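Local coordinates for protein ribokinase, putative (Burkholderia thailandensis, PDB 3B1R) that probably phosphorylates nucleosides, as a nucleoside kinase of the ribokinase (PfkB) family that binds inosine, AMP, ADP and magnesium, at residues Asp71-Gly76 and Gly94-Tyr99. Numbering follows the deposited sequence.
Sequences DARMMG and GLSREY
Met75 and Tyr99 meet where the two segments come nearest. The terminal methyl CE of Met75 curls back at chi3 (-76°) and settles 3.6 Å from Tyr99 CB, with the first ring carbons just beyond. Arg73 CB and the carbonyl O of Met74 lie at the ring's edge, near its plane, while CG of Glu98, the residue just before Tyr99, sits over the centre of one face of the ring. The phenol oxygen is hydrogen-bonded to the backbone N of Lys142.

Direct backbone bonding across the pair is sparse. Gly76 N donates to Tyr99 O at 3.3 Å, fairly straight at the hydrogen (162°) but approaching from above the carbonyl plane. Along the rest of the pair, three waters fill the gap between the segments. One joins Ala72 O to Ser96 N; the second serves Ala72 O, Met74 N and Ser96 O; the third links Met74 O, Ser96 O and Tyr99 N.

On the side of the pair that carries Arg73, Ser96 and Tyr99, Arg73 bends at chi2 (-94°) and lays CD 4.1 Å from Ser96 CB. Its guanidinium grips Asp71 side-on, NE to OD1 and NH2 to OD2 (3.0 Å), and reaches Glu98 through NH1 in a long salt bridge, 3.6 Å to OE2. Ser96 OG accepts from Glu98 N in an ST turn, shaping the corner that brings Glu98 round. On the opposite face, Met74 SD and Leu95 CD2 pack 4.3 Å apart, against Met90 of helix 84-93.

Strands 72-79 and 96-103 with that helix form a right-handed beta-alpha-beta crossover at the edge of the Rossmann-like sheet. With so few direct backbone bonds, strand 96-103, one of the sheet's two outer strands, is joined at this end largely through ordered water, with a long Arg73-Glu98 salt bridge and apolar packing on both faces as the direct side-chain links.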
ATOM      1  N   ASP A  71      22.999   1.448  25.938  1.00 20.19           N
ATOM      2  CA  ASP A  71      23.715   0.302  25.396  1.00 19.86           C
ATOM      3  C   ASP A  71      22.684  -0.654  24.793  1.00 19.60           C
ATOM      4  O   ASP A  71      21.849  -1.229  25.517  1.00 19.25           O
ATOM      5  CB  ASP A  71      24.470  -0.395  26.530  1.00 20.31           C
ATOM      6  CG  ASP A  71      25.318  -1.548  26.051  1.00 21.21           C
ATOM      7  OD1 ASP A  71      25.069  -2.071  24.940  1.00 23.44           O
ATOM      8  OD2 ASP A  71      26.240  -1.936  26.797  1.00 21.38           O
ATOM      9  N   ALA A  72      22.759  -0.828  23.478  1.00 18.75           N
ATOM     10  CA  ALA A  72      21.776  -1.611  22.735  1.00 18.73           C
ATOM     11  C   ALA A  72      22.422  -2.800  22.013  1.00 18.42           C
ATOM     12  O   ALA A  72      23.234  -2.600  21.115  1.00 18.80           O
ATOM     13  CB  ALA A  72      21.068  -0.710  21.735  1.00 18.68           C
ATOM     14  N   ARG A  73      22.064  -4.024  22.403  1.00 17.86           N
ATOM     15  CA  ARG A  73      22.554  -5.235  21.726  1.00 18.01           C
ATOM     16  C   ARG A  73      21.455  -5.885  20.890  1.00 18.05           C
ATOM     17  O   ARG A  73      20.550  -6.547  21.425  1.00 16.98           O
ATOM     18  CB  ARG A  73      23.121  -6.271  22.722  1.00 18.23           C
ATOM     19  CG  ARG A  73      23.989  -5.703  23.882  1.00 20.11           C
ATOM     20  CD  ARG A  73      25.470  -5.711  23.574  1.00 23.02           C
ATOM     21  NE  ARG A  73      26.229  -4.900  24.535  1.00 26.01           N
ATOM     22  CZ  ARG A  73      27.005  -5.382  25.506  1.00 26.97           C
ATOM     23  NH1 ARG A  73      27.149  -6.689  25.684  1.00 28.62           N
ATOM     24  NH2 ARG A  73      27.650  -4.544  26.309  1.00 28.51           N
ATOM     25  N   MET A  74      21.538  -5.688  19.577  1.00 18.25           N
ATOM     26  CA  MET A  74      20.579  -6.252  18.641  1.00 18.44           C
ATOM     27  C   MET A  74      20.753  -7.749  18.533  1.00 18.36           C
ATOM     28  O   MET A  74      21.867  -8.229  18.329  1.00 18.19           O
ATOM     29  CB  MET A  74      20.755  -5.640  17.252  1.00 18.95           C
ATOM     30  CG  MET A  74      20.454  -4.158  17.172  1.00 19.77           C
ATOM     31  SD  MET A  74      20.898  -3.470  15.565  1.00 22.12           S
ATOM     32  CE  MET A  74      19.992  -4.609  14.511  1.00 19.44           C
ATOM     33  N   MET A  75      19.648  -8.478  18.673  1.00 17.77           N
ATOM     34  CA  MET A  75      19.629  -9.908  18.441  1.00 18.17           C
ATOM     35  C   MET A  75      18.656 -10.169  17.304  1.00 18.72           C
ATOM     36  O   MET A  75      17.463  -9.903  17.434  1.00 19.03           O
ATOM     37  CB  MET A  75      19.186 -10.659  19.697  1.00 17.81           C
ATOM     38  CG  MET A  75      18.939 -12.156  19.487  1.00 18.72           C
ATOM     39  SD  MET A  75      18.841 -13.082  21.042  1.00 18.40           S
ATOM     40  CE  MET A  75      20.572 -13.182  21.495  1.00 16.06           C
ATOM     41  N   GLY A  76      19.161 -10.703  16.200  1.00 18.79           N
ATOM     42  CA  GLY A  76      18.333 -10.902  15.010  1.00 19.76           C
ATOM     43  C   GLY A  76      19.123 -11.475  13.860  1.00 20.19           C
ATOM     44  O   GLY A  76      20.319 -11.754  14.009  1.00 20.17           O
ATOM     45  N   GLY A  94      28.503   2.337  16.211  1.00 22.81           N
ATOM     46  CA  GLY A  94      28.935   1.788  17.499  1.00 22.83           C
ATOM     47  C   GLY A  94      27.930   0.813  18.103  1.00 22.88           C
ATOM     48  O   GLY A  94      27.830   0.681  19.335  1.00 23.13           O
ATOM     49  N   LEU A  95      27.185   0.139  17.232  1.00 21.83           N
ATOM     50  CA  LEU A  95      26.253  -0.919  17.627  1.00 21.71           C
ATOM     51  C   LEU A  95      26.904  -2.288  17.549  1.00 20.97           C
ATOM     52  O   LEU A  95      27.444  -2.660  16.511  1.00 21.04           O
ATOM     53  CB  LEU A  95      25.032  -0.900  16.716  1.00 21.23           C
ATOM     54  CG  LEU A  95      23.686  -0.410  17.243  1.00 21.50           C
ATOM     55  CD1 LEU A  95      23.764   0.441  18.513  1.00 19.15           C
ATOM     56  CD2 LEU A  95      22.950   0.313  16.108  1.00 21.38           C
ATOM     57  N   SER A  96      26.839  -3.040  18.642  1.00 20.52           N
ATOM     58  CA  SER A  96      27.423  -4.380  18.675  1.00 20.57           C
ATOM     59  C   SER A  96      26.713  -5.361  17.745  1.00 20.75           C
ATOM     60  O   SER A  96      25.469  -5.360  17.671  1.00 19.94           O
ATOM     61  CB  SER A  96      27.393  -4.929  20.096  1.00 20.77           C
ATOM     62  OG  SER A  96      28.081  -6.160  20.152  1.00 21.15           O
ATOM     63  N   ARG A  97      27.505  -6.205  17.075  1.00 20.61           N
ATOM     64  CA  ARG A  97      26.994  -7.269  16.204  1.00 21.78           C
ATOM     65  C   ARG A  97      27.195  -8.643  16.841  1.00 22.03           C
ATOM     66  O   ARG A  97      27.261  -9.660  16.145  1.00 22.10           O
ATOM     67  CB  ARG A  97      27.653  -7.223  14.802  1.00 22.10           C
ATOM     68  CG  ARG A  97      27.383  -5.939  14.015  1.00 23.57           C
ATOM     69  CD  ARG A  97      27.722  -6.060  12.521  1.00 27.06           C
ATOM     70  NE  ARG A  97      29.161  -6.067  12.258  1.00 28.23           N
ATOM     71  CZ  ARG A  97      29.878  -7.160  12.019  1.00 29.07           C
ATOM     72  NH1 ARG A  97      29.296  -8.349  11.994  1.00 29.25           N
ATOM     73  NH2 ARG A  97      31.182  -7.061  11.804  1.00 29.27           N
ATOM     74  N   GLU A  98      27.293  -8.656  18.170  1.00 22.81           N
ATOM     75  CA  GLU A  98      27.446  -9.882  18.964  1.00 23.69           C
ATOM     76  C   GLU A  98      26.372 -10.930  18.664  1.00 23.83           C
ATOM     77  O   GLU A  98      26.670 -12.123  18.529  1.00 23.64           O
ATOM     78  CB  GLU A  98      27.413  -9.526  20.454  1.00 24.24           C
ATOM     79  CG  GLU A  98      27.758 -10.663  21.413  1.00 26.08           C
ATOM     80  CD  GLU A  98      27.987 -10.171  22.843  1.00 29.07           C
ATOM     81  OE1 GLU A  98      27.972 -11.011  23.774  1.00 30.69           O
ATOM     82  OE2 GLU A  98      28.164  -8.946  23.039  1.00 30.41           O
ATOM     83  N   TYR A  99      25.123 -10.478  18.569  1.00 24.17           N
ATOM     84  CA  TYR A  99      23.998 -11.389  18.393  1.00 24.50           C
ATOM     85  C   TYR A  99      23.286 -11.168  17.060  1.00 25.27           C
ATOM     86  O   TYR A  99      22.192 -11.702  16.839  1.00 25.57           O
ATOM     87  CB  TYR A  99      23.023 -11.289  19.582  1.00 24.03           C
ATOM     88  CG  TYR A  99      23.709 -11.352  20.941  1.00 22.88           C
ATOM     89  CD1 TYR A  99      24.249 -12.547  21.426  1.00 22.80           C
ATOM     90  CD2 TYR A  99      23.832 -10.205  21.732  1.00 22.68           C
ATOM     91  CE1 TYR A  99      24.886 -12.599  22.673  1.00 20.98           C
ATOM     92  CE2 TYR A  99      24.467 -10.246  22.970  1.00 21.84           C
ATOM     93  CZ  TYR A  99      24.986 -11.449  23.436  1.00 21.14           C
ATOM     94  OH  TYR A  99      25.615 -11.479  24.665  1.00 22.12           O
TER
HETATM   95  O   HOH W   1      25.815  -1.821  21.038  1.00 14.84           O
HETATM   96  O   HOH W   2      23.325  -3.673  18.539  1.00 15.05           O
HETATM   97  O   HOH W   3      24.315  -7.602  19.215  1.00 16.56           O